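Long-range contacts in eukaryotic translation initiation factor 2A (Schizosaccharomyces pombe, PDB 3WJ9), which probably directs the binding of initiator methionyl-tRNA to small ribosomal subunits in a codon-dependent manner during early translation of a few specific mRNAs: residues Pro36-Cys41 and Ala50-Thr55; Thr76-Phe81 and Arg123-Trp128; Tyr87-Glu92 and Met106-Thr111; Asn129-Cys134 and Ser169-Ser174. One frame throughout, in Å; residues are numbered along the deposited sequence.

Contact 1: residues Pro36-Cys41 and Ala50-Thr55; sequences PARNAC and AYATAT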
loop_
_atom_site.group_PDB
_atom_site.type_symbol
_atom_site.label_atom_id
_atom_site.label_comp_id
_atom_site.label_asym_id
_atom_site.label_seq_id
_atom_site.Cartn_x
_atom_site.Cartn_y
_atom_site.Cartn_z
ATOM N N PRO A 36 -13.283 -13.433 17.618
ATOM C CA PRO A 36 -11.862 -13.151 17.398
ATOM C C PRO A 36 -11.663 -12.342 16.121
ATOM O O PRO A 36 -12.355 -12.588 15.134
ATOM C CB PRO A 36 -11.243 -14.547 17.274
ATOM C CG PRO A 36 -12.368 -15.417 16.819
ATOM C CD PRO A 36 -13.589 -14.869 17.498
ATOM N N ALA A 37 -10.744 -11.384 16.143
ATOM C CA ALA A 37 -10.482 -10.566 14.965
ATOM C C ALA A 37 -9.714 -11.366 13.919
ATOM O O ALA A 37 -8.919 -12.244 14.258
ATOM C CB ALA A 37 -9.715 -9.313 15.345
ATOM N N ARG A 38 -9.959 -11.062 12.650
ATOM C CA ARG A 38 -9.326 -11.780 11.548
ATOM C C ARG A 38 -8.566 -10.831 10.630
ATOM O O ARG A 38 -7.804 -11.264 9.765
ATOM C CB ARG A 38 -10.369 -12.554 10.742
ATOM C CG ARG A 38 -11.444 -11.674 10.131
ATOM C CD ARG A 38 -12.327 -12.464 9.186
ATOM N NE ARG A 38 -13.113 -13.480 9.877
ATOM C CZ ARG A 38 -13.809 -14.431 9.261
ATOM N NH1 ARG A 38 -13.812 -14.501 7.936
ATOM N NH2 ARG A 38 -14.495 -15.316 9.969
ATOM N N ASN A 39 -8.783 -9.535 10.822
ATOM C CA ASN A 39 -8.149 -8.514 10.001
ATOM C C ASN A 39 -8.218 -7.158 10.693
ATOM O O ASN A 39 -9.025 -6.967 11.603
ATOM C CB ASN A 39 -8.817 -8.450 8.627
ATOM C CG ASN A 39 -7.979 -7.708 7.606
ATOM O OD1 ASN A 39 -6.772 -7.547 7.779
ATOM N ND2 ASN A 39 -8.615 -7.258 6.532
ATOM N N ALA A 40 -7.369 -6.223 10.270
ATOM C CA ALA A 40 -7.347 -4.883 10.853
ATOM C C ALA A 40 -6.600 -3.888 9.962
ATOM O O ALA A 40 -5.743 -4.282 9.171
ATOM C CB ALA A 40 -6.719 -4.919 12.238
ATOM N N CYS A 41 -6.922 -2.602 10.102
ATOM C CA CYS A 41 -6.251 -1.549 9.335
ATOM C C CYS A 41 -6.527 -0.136 9.864
ATOM O O CYS A 41 -7.494 0.091 10.594
ATOM C CB CYS A 41 -6.659 -1.622 7.861
ATOM S SG CYS A 41 -8.406 -1.285 7.530
ATOM N N ALA A 50 -10.121 0.098 12.029
ATOM C CA ALA A 50 -11.129 -0.909 11.719
ATOM C C ALA A 50 -10.560 -2.312 11.864
ATOM O O ALA A 50 -9.441 -2.580 11.435
ATOM C CB ALA A 50 -11.668 -0.706 10.311
ATOM N N TYR A 51 -11.332 -3.208 12.467
ATOM C CA TYR A 51 -10.936 -4.607 12.534
ATOM C C TYR A 51 -12.109 -5.511 12.197
ATOM O O TYR A 51 -13.260 -5.200 12.506
ATOM C CB TYR A 51 -10.367 -4.949 13.911
ATOM C CG TYR A 51 -11.348 -4.816 15.049
ATOM C CD1 TYR A 51 -11.476 -3.621 15.742
ATOM C CD2 TYR A 51 -12.137 -5.888 15.442
ATOM C CE1 TYR A 51 -12.368 -3.491 16.784
ATOM C CE2 TYR A 51 -13.031 -5.768 16.483
ATOM C CZ TYR A 51 -13.144 -4.567 17.151
ATOM O OH TYR A 51 -14.035 -4.436 18.191
ATOM N N ALA A 52 -11.808 -6.633 11.557
ATOM C CA ALA A 52 -12.845 -7.536 11.094
ATOM C C ALA A 52 -12.932 -8.782 11.957
ATOM O O ALA A 52 -11.922 -9.408 12.276
ATOM C CB ALA A 52 -12.598 -7.916 9.646
ATOM N N THR A 53 -14.154 -9.117 12.349
ATOM C CA THR A 53 -14.444 -10.396 12.972
ATOM C C THR A 53 -15.455 -11.106 12.083
ATOM O O THR A 53 -15.919 -10.533 11.097
ATOM C CB THR A 53 -14.993 -10.238 14.400
ATOM O OG1 THR A 53 -16.327 -9.718 14.356
ATOM C CG2 THR A 53 -14.105 -9.314 15.222
ATOM N N ALA A 54 -15.792 -12.345 12.420
ATOM C CA ALA A 54 -16.728 -13.120 11.613
ATOM C C ALA A 54 -18.094 -12.447 11.524
ATOM O O ALA A 54 -18.691 -12.374 10.451
ATOM C CB ALA A 54 -16.871 -14.523 12.177
ATOM N N THR A 55 -18.580 -11.949 12.655
ATOM C CA THR A 55 -19.929 -11.405 12.732
ATOM C C THR A 55 -20.032 -9.981 12.188
ATOM O O THR A 55 -20.938 -9.671 11.415
ATOM C CB THR A 55 -20.445 -11.420 14.187
ATOM O OG1 THR A 55 -20.300 -12.735 14.733
ATOM C CG2 THR A 55 -21.909 -11.019 14.248
#
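Arg-38 lays its aliphatic chain over the Ala-52 carbonyl, CG lying 3.2 Å from Ala-52 O, and then follows the neighbouring strand as far as Ala-54. The two strands form a beta hairpin, the first two of four in a blade of the beta-propeller, and run antiparallel at 163°. A classic beta bulge interrupts their pairing, since Arg-38 and Asn-39 both face Ala-52. Ala-52 O takes the N-H of Arg-38 at 2.6 Å and has a weak, longer bond from Asn-39 N, while Ala-52 N donates to Asn-39 O. Beyond the bulge, regular pairing returns: Cys-41 and Ala-50 exchange two backbone bonds, with Ala-50 N donating almost straight (179°) to Cys-41 O.

Small residues suit the packed faces. The methyl of Ala-52 shares one face with Asn-39, Cys-41 and Ala-50, and Leu-79 and Thr-76 of the next blade cover it. On the other face Ala-40 CB meets Tyr-51 CB at 4.0 Å, and the phenol, carried on by chi1 of 64°, leads away to Ile-33 and Val-58. Ala-37, just before the bulge, also touches the ring, its CB 4.2 Å from Tyr-51 CD2. Arg-38 NH1 has a weak hydrogen bond to Thr-76 O of the next blade, and the bend of the chain at chi3 sets Arg-38 NH2 3.3 Å from Ala-54 CB.

Contact 2: residues Thr76-Phe81 and Arg123-Trp128; sequences TYELGF and RNQTGW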
loop_
_atom_site.group_PDB
_atom_site.type_symbol
_atom_site.label_atom_id
_atom_site.label_comp_id
_atom_site.label_asym_id
_atom_site.label_seq_id
_atom_site.Cartn_x
_atom_site.Cartn_y
_atom_site.Cartn_z
ATOM N N THR A 76 -15.639 -11.372 6.030
ATOM C CA THR A 76 -14.708 -10.460 5.372
ATOM C C THR A 76 -13.292 -11.018 5.368
ATOM O O THR A 76 -12.925 -11.807 6.234
ATOM C CB THR A 76 -14.687 -9.074 6.045
ATOM O OG1 THR A 76 -14.585 -9.234 7.464
ATOM C CG2 THR A 76 -15.956 -8.307 5.721
ATOM N N TYR A 77 -12.504 -10.611 4.381
ATOM C CA TYR A 77 -11.103 -11.005 4.309
ATOM C C TYR A 77 -10.215 -9.778 4.171
ATOM O O TYR A 77 -9.070 -9.775 4.621
ATOM C CB TYR A 77 -10.855 -11.952 3.134
ATOM C CG TYR A 77 -11.344 -13.369 3.337
ATOM C CD1 TYR A 77 -12.691 -13.643 3.532
ATOM C CD2 TYR A 77 -10.455 -14.434 3.329
ATOM C CE1 TYR A 77 -13.139 -14.936 3.718
ATOM C CE2 TYR A 77 -10.893 -15.731 3.513
ATOM C CZ TYR A 77 -12.237 -15.975 3.706
ATOM O OH TYR A 77 -12.679 -17.266 3.891
ATOM N N GLU A 78 -10.747 -8.739 3.533
ATOM C CA GLU A 78 -9.972 -7.532 3.265
ATOM C C GLU A 78 -10.745 -6.264 3.619
ATOM O O GLU A 78 -11.971 -6.216 3.518
ATOM C CB GLU A 78 -9.542 -7.491 1.795
ATOM C CG GLU A 78 -9.003 -8.815 1.272
ATOM C CD GLU A 78 -7.590 -8.711 0.743
ATOM O OE1 GLU A 78 -6.923 -7.692 1.019
ATOM O OE2 GLU A 78 -7.141 -9.656 0.061
ATOM N N LEU A 79 -10.012 -5.239 4.044
ATOM C CA LEU A 79 -10.598 -3.960 4.424
ATOM C C LEU A 79 -9.778 -2.822 3.820
ATOM O O LEU A 79 -8.584 -2.979 3.570
ATOM C CB LEU A 79 -10.666 -3.830 5.949
ATOM C CG LEU A 79 -11.414 -4.917 6.730
ATOM C CD1 LEU A 79 -11.155 -4.784 8.222
ATOM C CD2 LEU A 79 -12.907 -4.865 6.444
ATOM N N GLY A 80 -10.419 -1.682 3.583
ATOM C CA GLY A 80 -9.733 -0.551 2.986
ATOM C C GLY A 80 -10.415 0.780 3.231
ATOM O O GLY A 80 -11.613 0.928 3.006
ATOM N N PHE A 81 -9.638 1.751 3.698
ATOM C CA PHE A 81 -10.134 3.104 3.909
ATOM C C PHE A 81 -9.895 3.973 2.681
ATOM O O PHE A 81 -8.839 3.901 2.053
ATOM C CB PHE A 81 -9.453 3.746 5.120
ATOM C CG PHE A 81 -10.076 3.393 6.442
ATOM C CD1 PHE A 81 -11.208 4.051 6.890
ATOM C CD2 PHE A 81 -9.516 2.415 7.244
ATOM C CE1 PHE A 81 -11.773 3.736 8.110
ATOM C CE2 PHE A 81 -10.075 2.094 8.464
ATOM C CZ PHE A 81 -11.207 2.755 8.898
ATOM N N ARG A 123 -14.809 -11.480 -8.021
ATOM C CA ARG A 123 -14.250 -12.768 -7.624
ATOM C C ARG A 123 -12.771 -12.690 -7.251
ATOM O O ARG A 123 -12.269 -13.518 -6.494
ATOM C CB ARG A 123 -14.473 -13.808 -8.724
ATOM C CG ARG A 123 -15.928 -13.963 -9.135
ATOM C CD ARG A 123 -16.207 -15.352 -9.682
ATOM N NE ARG A 123 -17.275 -16.025 -8.948
ATOM C CZ ARG A 123 -17.170 -17.243 -8.429
ATOM N NH1 ARG A 123 -16.044 -17.929 -8.564
ATOM N NH2 ARG A 123 -18.192 -17.777 -7.775
ATOM N N ASN A 124 -12.081 -11.689 -7.787
ATOM C CA ASN A 124 -10.659 -11.488 -7.517
ATOM C C ASN A 124 -10.377 -10.920 -6.131
ATOM O O ASN A 124 -11.220 -10.232 -5.557
ATOM C CB ASN A 124 -10.035 -10.592 -8.589
ATOM C CG ASN A 124 -10.644 -9.204 -8.613
ATOM O OD1 ASN A 124 -11.291 -8.782 -7.657
ATOM N ND2 ASN A 124 -10.437 -8.486 -9.710
ATOM N N GLN A 125 -9.192 -11.197 -5.591
ATOM C CA GLN A 125 -8.783 -10.539 -4.368
ATOM C C GLN A 125 -7.800 -9.436 -4.730
ATOM O O GLN A 125 -7.682 -8.434 -4.030
ATOM C CB GLN A 125 -8.176 -11.530 -3.383
ATOM C CG GLN A 125 -9.102 -12.649 -2.987
ATOM C CD GLN A 125 -8.955 -13.004 -1.533
ATOM O OE1 GLN A 125 -8.533 -12.178 -0.726
ATOM N NE2 GLN A 125 -9.305 -14.233 -1.181
ATOM N N THR A 126 -7.095 -9.640 -5.836
ATOM C CA THR A 126 -6.134 -8.669 -6.348
ATOM C C THR A 126 -6.845 -7.509 -7.042
ATOM O O THR A 126 -7.657 -7.726 -7.943
ATOM C CB THR A 126 -5.157 -9.331 -7.334
ATOM O OG1 THR A 126 -5.897 -9.906 -8.418
ATOM C CG2 THR A 126 -4.377 -10.434 -6.635
ATOM N N GLY A 127 -6.539 -6.285 -6.621
ATOM C CA GLY A 127 -7.179 -5.104 -7.177
ATOM C C GLY A 127 -8.672 -5.093 -6.919
ATOM O O GLY A 127 -9.461 -4.695 -7.774
ATOM N N TRP A 128 -9.058 -5.534 -5.729
ATOM C CA TRP A 128 -10.465 -5.665 -5.375
ATOM C C TRP A 128 -11.124 -4.306 -5.133
ATOM O O TRP A 128 -12.218 -4.044 -5.629
ATOM C CB TRP A 128 -10.615 -6.555 -4.136
ATOM C CG TRP A 128 -10.031 -5.960 -2.890
ATOM C CD1 TRP A 128 -8.723 -5.974 -2.513
ATOM C CD2 TRP A 128 -10.737 -5.256 -1.866
ATOM N NE1 TRP A 128 -8.569 -5.324 -1.315
ATOM C CE2 TRP A 128 -9.798 -4.871 -0.893
ATOM C CE3 TRP A 128 -12.079 -4.910 -1.670
ATOM C CZ2 TRP A 128 -10.144 -4.163 0.252
ATOM C CZ3 TRP A 128 -12.429 -4.207 -0.533
ATOM C CH2 TRP A 128 -11.465 -3.840 0.414
#
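Glu-78 meets the indole of Trp-128 first through its CB, which sits 3.5 Å above the ring plane, offset toward the rim, and 3.7 Å from Trp-128 CZ2. CG stands beside the backbone N (chi1 -45°), and a bend at chi2 swings the carboxylate along the loop, its plane 43° from that of the indole. OE1 lies 3.7 Å from Trp-128 NE1, and OE2 turns to Gln-125, 4.1 Å from its CB. The far rim of the indole reaches the strand backbone edge-on, Trp-128 CZ2 being 3.8 Å from Leu-79 C. Gly-80 suits this place because it has no side chain on the face the ring occupies. Residues 125 to 128 form a type II turn, with Gly-127 at its third position. The strand opens its propeller blade, in WD repeat 1, and the loop leads onward. The contact rests mainly on van der Waals packing of Glu-78 CB over one face of the indole, and the carboxylate probably adds a modest attraction to the indole N-H.

Contact 3: residues Tyr87-Glu92 and Met106-Thr111; sequences YLSTWE and MKVWNT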
loop_
_atom_site.group_PDB
_atom_site.type_symbol
_atom_site.label_atom_id
_atom_site.label_comp_id
_atom_site.label_asym_id
_atom_site.label_seq_id
_atom_site.Cartn_x
_atom_site.Cartn_y
_atom_site.Cartn_z
ATOM N N TYR A 87 -15.014 6.582 3.694
ATOM C CA TYR A 87 -15.563 5.354 3.136
ATOM C C TYR A 87 -14.658 4.161 3.430
ATOM O O TYR A 87 -13.431 4.283 3.442
ATOM C CB TYR A 87 -15.780 5.496 1.627
ATOM C CG TYR A 87 -16.666 6.660 1.247
ATOM C CD1 TYR A 87 -18.048 6.574 1.361
ATOM C CD2 TYR A 87 -16.120 7.847 0.781
ATOM C CE1 TYR A 87 -18.860 7.640 1.016
ATOM C CE2 TYR A 87 -16.923 8.916 0.433
ATOM C CZ TYR A 87 -18.292 8.808 0.552
ATOM O OH TYR A 87 -19.091 9.874 0.207
ATOM N N LEU A 88 -15.278 3.011 3.671
ATOM C CA LEU A 88 -14.551 1.783 3.965
ATOM C C LEU A 88 -15.114 0.640 3.125
ATOM O O LEU A 88 -16.319 0.401 3.122
ATOM C CB LEU A 88 -14.636 1.452 5.458
ATOM C CG LEU A 88 -13.939 0.185 5.964
ATOM C CD1 LEU A 88 -12.439 0.402 6.084
ATOM C CD2 LEU A 88 -14.519 -0.255 7.298
ATOM N N SER A 89 -14.237 -0.057 2.409
ATOM C CA SER A 89 -14.654 -1.159 1.545
ATOM C C SER A 89 -14.354 -2.512 2.185
ATOM O O SER A 89 -13.325 -2.684 2.837
ATOM C CB SER A 89 -13.971 -1.055 0.178
ATOM O OG SER A 89 -14.310 0.158 -0.474
ATOM N N THR A 90 -15.258 -3.469 1.993
ATOM C CA THR A 90 -15.125 -4.789 2.604
ATOM C C THR A 90 -15.263 -5.922 1.589
ATOM O O THR A 90 -16.341 -6.146 1.054
ATOM C CB THR A 90 -16.179 -5.004 3.712
ATOM O OG1 THR A 90 -17.492 -4.921 3.146
ATOM C CG2 THR A 90 -16.035 -3.959 4.806
ATOM N N TRP A 91 -14.170 -6.641 1.344
ATOM C CA TRP A 91 -14.194 -7.808 0.462
ATOM C C TRP A 91 -14.652 -9.047 1.225
ATOM O O TRP A 91 -14.037 -9.438 2.216
ATOM C CB TRP A 91 -12.806 -8.059 -0.148
ATOM C CG TRP A 91 -12.748 -9.184 -1.175
ATOM C CD1 TRP A 91 -12.789 -9.053 -2.527
ATOM C CD2 TRP A 91 -12.614 -10.589 -0.918
ATOM N NE1 TRP A 91 -12.709 -10.279 -3.133
ATOM C CE2 TRP A 91 -12.597 -11.244 -2.166
ATOM C CE3 TRP A 91 -12.514 -11.359 0.242
ATOM C CZ2 TRP A 91 -12.484 -12.627 -2.286
ATOM C CZ3 TRP A 91 -12.401 -12.736 0.122
ATOM C CH2 TRP A 91 -12.386 -13.354 -1.133
ATOM N N GLU A 92 -15.741 -9.657 0.767
ATOM C CA GLU A 92 -16.159 -10.957 1.281
ATOM C C GLU A 92 -15.820 -12.023 0.248
ATOM O O GLU A 92 -15.479 -11.700 -0.890
ATOM C CB GLU A 92 -17.658 -10.977 1.589
ATOM C CG GLU A 92 -18.118 -9.924 2.581
ATOM C CD GLU A 92 -19.613 -9.988 2.839
ATOM O OE1 GLU A 92 -20.116 -9.173 3.641
ATOM O OE2 GLU A 92 -20.284 -10.855 2.241
HETATM N N MSE A 106 -18.215 -7.404 -2.338
HETATM C CA MSE A 106 -17.660 -6.192 -1.743
HETATM C C MSE A 106 -18.633 -5.028 -1.769
HETATM O O MSE A 106 -19.256 -4.752 -2.813
HETATM C CB MSE A 106 -16.323 -5.856 -2.414
HETATM C CG MSE A 106 -16.409 -4.838 -3.546
HETATM SE SE MSE A 106 -15.934 -3.059 -2.848
HETATM C CE MSE A 106 -15.071 -2.340 -4.465
ATOM N N LYS A 107 -18.771 -4.352 -0.630
ATOM C CA LYS A 107 -19.705 -3.279 -0.443
ATOM C C LYS A 107 -18.895 -2.074 0.002
ATOM O O LYS A 107 -17.783 -2.226 0.511
ATOM C CB LYS A 107 -20.756 -3.685 0.587
ATOM C CG LYS A 107 -21.286 -5.101 0.369
ATOM C CD LYS A 107 -22.085 -5.615 1.549
ATOM C CE LYS A 107 -22.186 -7.133 1.514
ATOM N NZ LYS A 107 -22.835 -7.626 0.267
ATOM N N VAL A 108 -19.424 -0.879 -0.211
ATOM C CA VAL A 108 -18.761 0.314 0.287
ATOM C C VAL A 108 -19.616 0.859 1.421
ATOM O O VAL A 108 -20.842 0.860 1.333
ATOM C CB VAL A 108 -18.561 1.371 -0.816
ATOM C CG1 VAL A 108 -17.770 2.558 -0.285
ATOM C CG2 VAL A 108 -17.853 0.759 -2.012
ATOM N N TRP A 109 -18.973 1.296 2.498
ATOM C CA TRP A 109 -19.705 1.746 3.674
ATOM C C TRP A 109 -19.336 3.173 4.062
ATOM O O TRP A 109 -18.225 3.633 3.801
ATOM C CB TRP A 109 -19.446 0.809 4.862
ATOM C CG TRP A 109 -19.525 -0.664 4.543
ATOM C CD1 TRP A 109 -18.550 -1.431 3.975
ATOM C CD2 TRP A 109 -20.626 -1.547 4.803
ATOM N NE1 TRP A 109 -18.978 -2.730 3.851
ATOM C CE2 TRP A 109 -20.247 -2.829 4.354
ATOM C CE3 TRP A 109 -21.894 -1.378 5.366
ATOM C CZ2 TRP A 109 -21.092 -3.931 4.450
ATOM C CZ3 TRP A 109 -22.732 -2.476 5.459
ATOM C CH2 TRP A 109 -22.327 -3.735 5.003
ATOM N N ASN A 110 -20.280 3.869 4.684
ATOM C CA ASN A 110 -20.009 5.166 5.286
ATOM C C ASN A 110 -19.505 4.949 6.708
ATOM O O ASN A 110 -19.925 4.010 7.385
ATOM C CB ASN A 110 -21.264 6.043 5.269
ATOM C CG ASN A 110 -20.994 7.474 5.709
ATOM O OD1 ASN A 110 -20.319 7.719 6.709
ATOM N ND2 ASN A 110 -21.537 8.430 4.963
ATOM N N THR A 111 -18.604 5.815 7.156
ATOM C CA THR A 111 -17.952 5.626 8.448
ATOM C C THR A 111 -18.580 6.454 9.571
ATOM O O THR A 111 -18.417 6.125 10.746
ATOM C CB THR A 111 -16.447 5.958 8.363
ATOM O OG1 THR A 111 -16.274 7.340 8.028
ATOM C CG2 THR A 111 -15.769 5.091 7.308
#
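Trp-109 and Thr-90 make the one side-chain hydrogen bond between these strands: Trp-109 NE1 donates to Thr-90 OG1 at 2.7 Å, nearly straight (167°) and in the ring plane. The hydroxyl is brought there by chi1 of 61°, which sets OG1 between the backbone N and the carbonyl carbon. A Trp bonded to a Ser or Thr of the preceding strand is familiar from the WD-repeat tetrad, consistent with WD repeat 1.

Backbone bonds join the middle pair of strands in this propeller blade. Leu-88 and Trp-109 exchange two, and Thr-90 N donates to Lys-107 O at 3.2 Å. Leu-88 O also lies at the indole edge, 3.0 Å from Trp-109 CD1.

The opposite face is mostly apolar in its contacts. Val-108 CG1 meets Tyr-87 CB at 4.0 Å, and selenomethionine Met-106 brings SE to 4.1 Å from Ser-89 CB. Ser-89 turns its hydroxyl to Asn-129 in the loop that leads to the next blade.

Charge enters where Glu-92 OE2 and Lys-107 NZ stay 4.6 Å apart, beyond a salt bridge; Lys-107 NZ bonds to Gln-104 O. The indole is fixed at NE1 and its backbone, which probably restricts its rotation, while the charged pair probably attracts only weakly.

Contact 4: residues Asn129-Cys134 and Ser169-Ser174; sequences NLQYTC and SDFALS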
loop_
_atom_site.group_PDB
_atom_site.type_symbol
_atom_site.label_atom_id
_atom_site.label_comp_id
_atom_site.label_asym_id
_atom_site.label_seq_id
_atom_site.Cartn_x
_atom_site.Cartn_y
_atom_site.Cartn_z
ATOM N N ASN A 129 -10.442 -3.437 -4.395
ATOM C CA ASN A 129 -11.039 -2.188 -3.934
ATOM C C ASN A 129 -11.145 -1.129 -5.023
ATOM O O ASN A 129 -10.469 -1.204 -6.049
ATOM C CB ASN A 129 -10.236 -1.628 -2.757
ATOM C CG ASN A 129 -11.043 -0.668 -1.901
ATOM O OD1 ASN A 129 -12.050 -0.117 -2.344
ATOM N ND2 ASN A 129 -10.598 -0.460 -0.668
ATOM N N LEU A 130 -12.011 -0.147 -4.793
ATOM C CA LEU A 130 -12.051 1.045 -5.622
ATOM C C LEU A 130 -10.819 1.886 -5.340
ATOM O O LEU A 130 -10.366 1.965 -4.200
ATOM C CB LEU A 130 -13.315 1.862 -5.351
ATOM C CG LEU A 130 -14.669 1.199 -5.582
ATOM C CD1 LEU A 130 -15.778 2.027 -4.954
ATOM C CD2 LEU A 130 -14.879 1.055 -7.071
ATOM N N GLN A 131 -10.271 2.506 -6.377
ATOM C CA GLN A 131 -9.211 3.484 -6.183
ATOM C C GLN A 131 -9.864 4.843 -5.992
ATOM O O GLN A 131 -11.020 5.037 -6.363
ATOM C CB GLN A 131 -8.242 3.500 -7.365
ATOM C CG GLN A 131 -7.656 2.139 -7.699
ATOM C CD GLN A 131 -6.559 2.214 -8.740
ATOM O OE1 GLN A 131 -5.978 3.274 -8.972
ATOM N NE2 GLN A 131 -6.279 1.089 -9.385
ATOM N N TYR A 132 -9.134 5.779 -5.399
ATOM C CA TYR A 132 -9.688 7.096 -5.125
ATOM C C TYR A 132 -8.724 8.209 -5.500
ATOM O O TYR A 132 -7.523 7.986 -5.645
ATOM C CB TYR A 132 -10.052 7.234 -3.645
ATOM C CG TYR A 132 -11.220 6.394 -3.180
ATOM C CD1 TYR A 132 -11.075 5.034 -2.933
ATOM C CD2 TYR A 132 -12.467 6.967 -2.972
ATOM C CE1 TYR A 132 -12.142 4.268 -2.505
ATOM C CE2 TYR A 132 -13.540 6.208 -2.543
ATOM C CZ TYR A 132 -13.373 4.860 -2.311
ATOM O OH TYR A 132 -14.438 4.101 -1.884
ATOM N N THR A 133 -9.268 9.410 -5.656
ATOM C CA THR A 133 -8.456 10.611 -5.753
ATOM C C THR A 133 -8.106 11.043 -4.334
ATOM O O THR A 133 -8.721 10.575 -3.379
ATOM C CB THR A 133 -9.190 11.739 -6.497
ATOM O OG1 THR A 133 -10.427 12.026 -5.833
ATOM C CG2 THR A 133 -9.484 11.318 -7.927
ATOM N N CYS A 134 -7.120 11.921 -4.189
ATOM C CA CYS A 134 -6.681 12.344 -2.861
ATOM C C CYS A 134 -7.727 13.187 -2.140
ATOM O O CYS A 134 -7.810 13.161 -0.911
ATOM C CB CYS A 134 -5.365 13.117 -2.952
ATOM S SG CYS A 134 -3.906 12.062 -3.035
ATOM N N SER A 169 -6.422 -4.304 -19.113
ATOM C CA SER A 169 -6.167 -5.336 -18.093
ATOM C C SER A 169 -6.004 -4.819 -16.647
ATOM O O SER A 169 -6.607 -5.357 -15.720
ATOM C CB SER A 169 -4.947 -6.174 -18.480
ATOM O OG SER A 169 -4.476 -6.928 -17.377
ATOM N N ASP A 170 -5.195 -3.775 -16.473
ATOM C CA ASP A 170 -5.052 -3.053 -15.205
ATOM C C ASP A 170 -4.880 -1.542 -15.381
ATOM O O ASP A 170 -4.537 -1.066 -16.461
ATOM C CB ASP A 170 -3.859 -3.600 -14.414
ATOM C CG ASP A 170 -3.858 -5.109 -14.326
ATOM O OD1 ASP A 170 -4.952 -5.706 -14.409
ATOM O OD2 ASP A 170 -2.765 -5.700 -14.170
ATOM N N PHE A 171 -5.114 -0.800 -14.300
ATOM C CA PHE A 171 -5.018 0.661 -14.297
ATOM C C PHE A 171 -4.517 1.185 -12.947
ATOM O O PHE A 171 -4.439 0.429 -11.982
ATOM C CB PHE A 171 -6.380 1.278 -14.615
ATOM C CG PHE A 171 -7.315 1.295 -13.442
ATOM C CD1 PHE A 171 -7.842 0.115 -12.950
ATOM C CD2 PHE A 171 -7.664 2.486 -12.826
ATOM C CE1 PHE A 171 -8.696 0.117 -11.865
ATOM C CE2 PHE A 171 -8.522 2.494 -11.743
ATOM C CZ PHE A 171 -9.039 1.308 -11.261
ATOM N N ALA A 172 -4.190 2.474 -12.883
ATOM C CA ALA A 172 -3.765 3.101 -11.630
ATOM C C ALA A 172 -3.986 4.612 -11.649
ATOM O O ALA A 172 -3.549 5.298 -12.572
ATOM C CB ALA A 172 -2.299 2.790 -11.348
ATOM N N LEU A 173 -4.659 5.124 -10.622
ATOM C CA LEU A 173 -4.976 6.549 -10.534
ATOM C C LEU A 173 -3.765 7.394 -10.144
ATOM O O LEU A 173 -2.702 6.860 -9.826
ATOM C CB LEU A 173 -6.106 6.780 -9.527
ATOM C CG LEU A 173 -7.522 6.942 -10.083
ATOM C CD1 LEU A 173 -7.839 5.839 -11.073
ATOM C CD2 LEU A 173 -8.541 6.949 -8.955
ATOM N N SER A 174 -3.936 8.713 -10.174
ATOM C CA SER A 174 -2.885 9.638 -9.758
ATOM C C SER A 174 -3.255 10.327 -8.447
ATOM O O SER A 174 -4.382 10.797 -8.284
ATOM C CB SER A 174 -2.624 10.681 -10.850
ATOM O OG SER A 174 -1.726 11.683 -10.405
#
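Gln-131 spreads its amide between Phe-171 and Leu-173, joining the innermost strands of two adjacent propeller blades. Leu-173 N donates to Gln-131 OE1 at 2.8 Å, with the donor in the carbonyl plane of the amide. On the other side of that amide, NE2 gives a longer bond of 3.3 Å to Phe-171 O, approaching from above the plane of the Phe-171 carbonyl. The two bonds use polar groups on either side of Ala-172, much as a peptide group of a neighbouring strand would, and glutamine has the donor and acceptor this needs. They leave the amide stacked on the Phe-171 ring, the planes only 11° apart, with NE2 over one face and offset toward the rim.

The next layer is apolar. Leu-173 CD2 packs against Gln-131 CB at 3.8 Å and also against the backbone of Tyr-132. Further out, Phe-171 rests on Ala-140 and Leu-142 of the preceding blade, and Leu-173 touches Val-181 of its own, while backbone bonds from Ala-172 to Ala-182 fasten the opposite edge of its strand. Just past Gln-131, Thr-133 OG1 bonds to Asp-135 and to Ser-137 N, bonds that probably steady the turn that follows. The Gln-131 chain is extended beyond CG (chi2 -172°) and carries CD across to the ring, 3.6 Å from Phe-171 CE2.

In the fold
The chain is the beta-propeller part of the longer eIF2A protein, and the four contacts follow it through four successive blades. Contacts 1 and 3 each hold strands together within a blade, whereas contacts 2 and 4 tie one blade to what comes next. Contacts 2 and 3 have centres about 10 Å apart and share a sheet: Gly-80 O accepts from Ser-89 N at 2.9 Å. Contact 1 packs beside this blade, with centres about 14 Å from contact 2 and 13 Å from contact 3. Contact 4 meets contact 3 where Met-106 and Val-108 pack on Leu-130. Contacts 1 and 4 do not touch, their nearest atoms being about 9 Å apart.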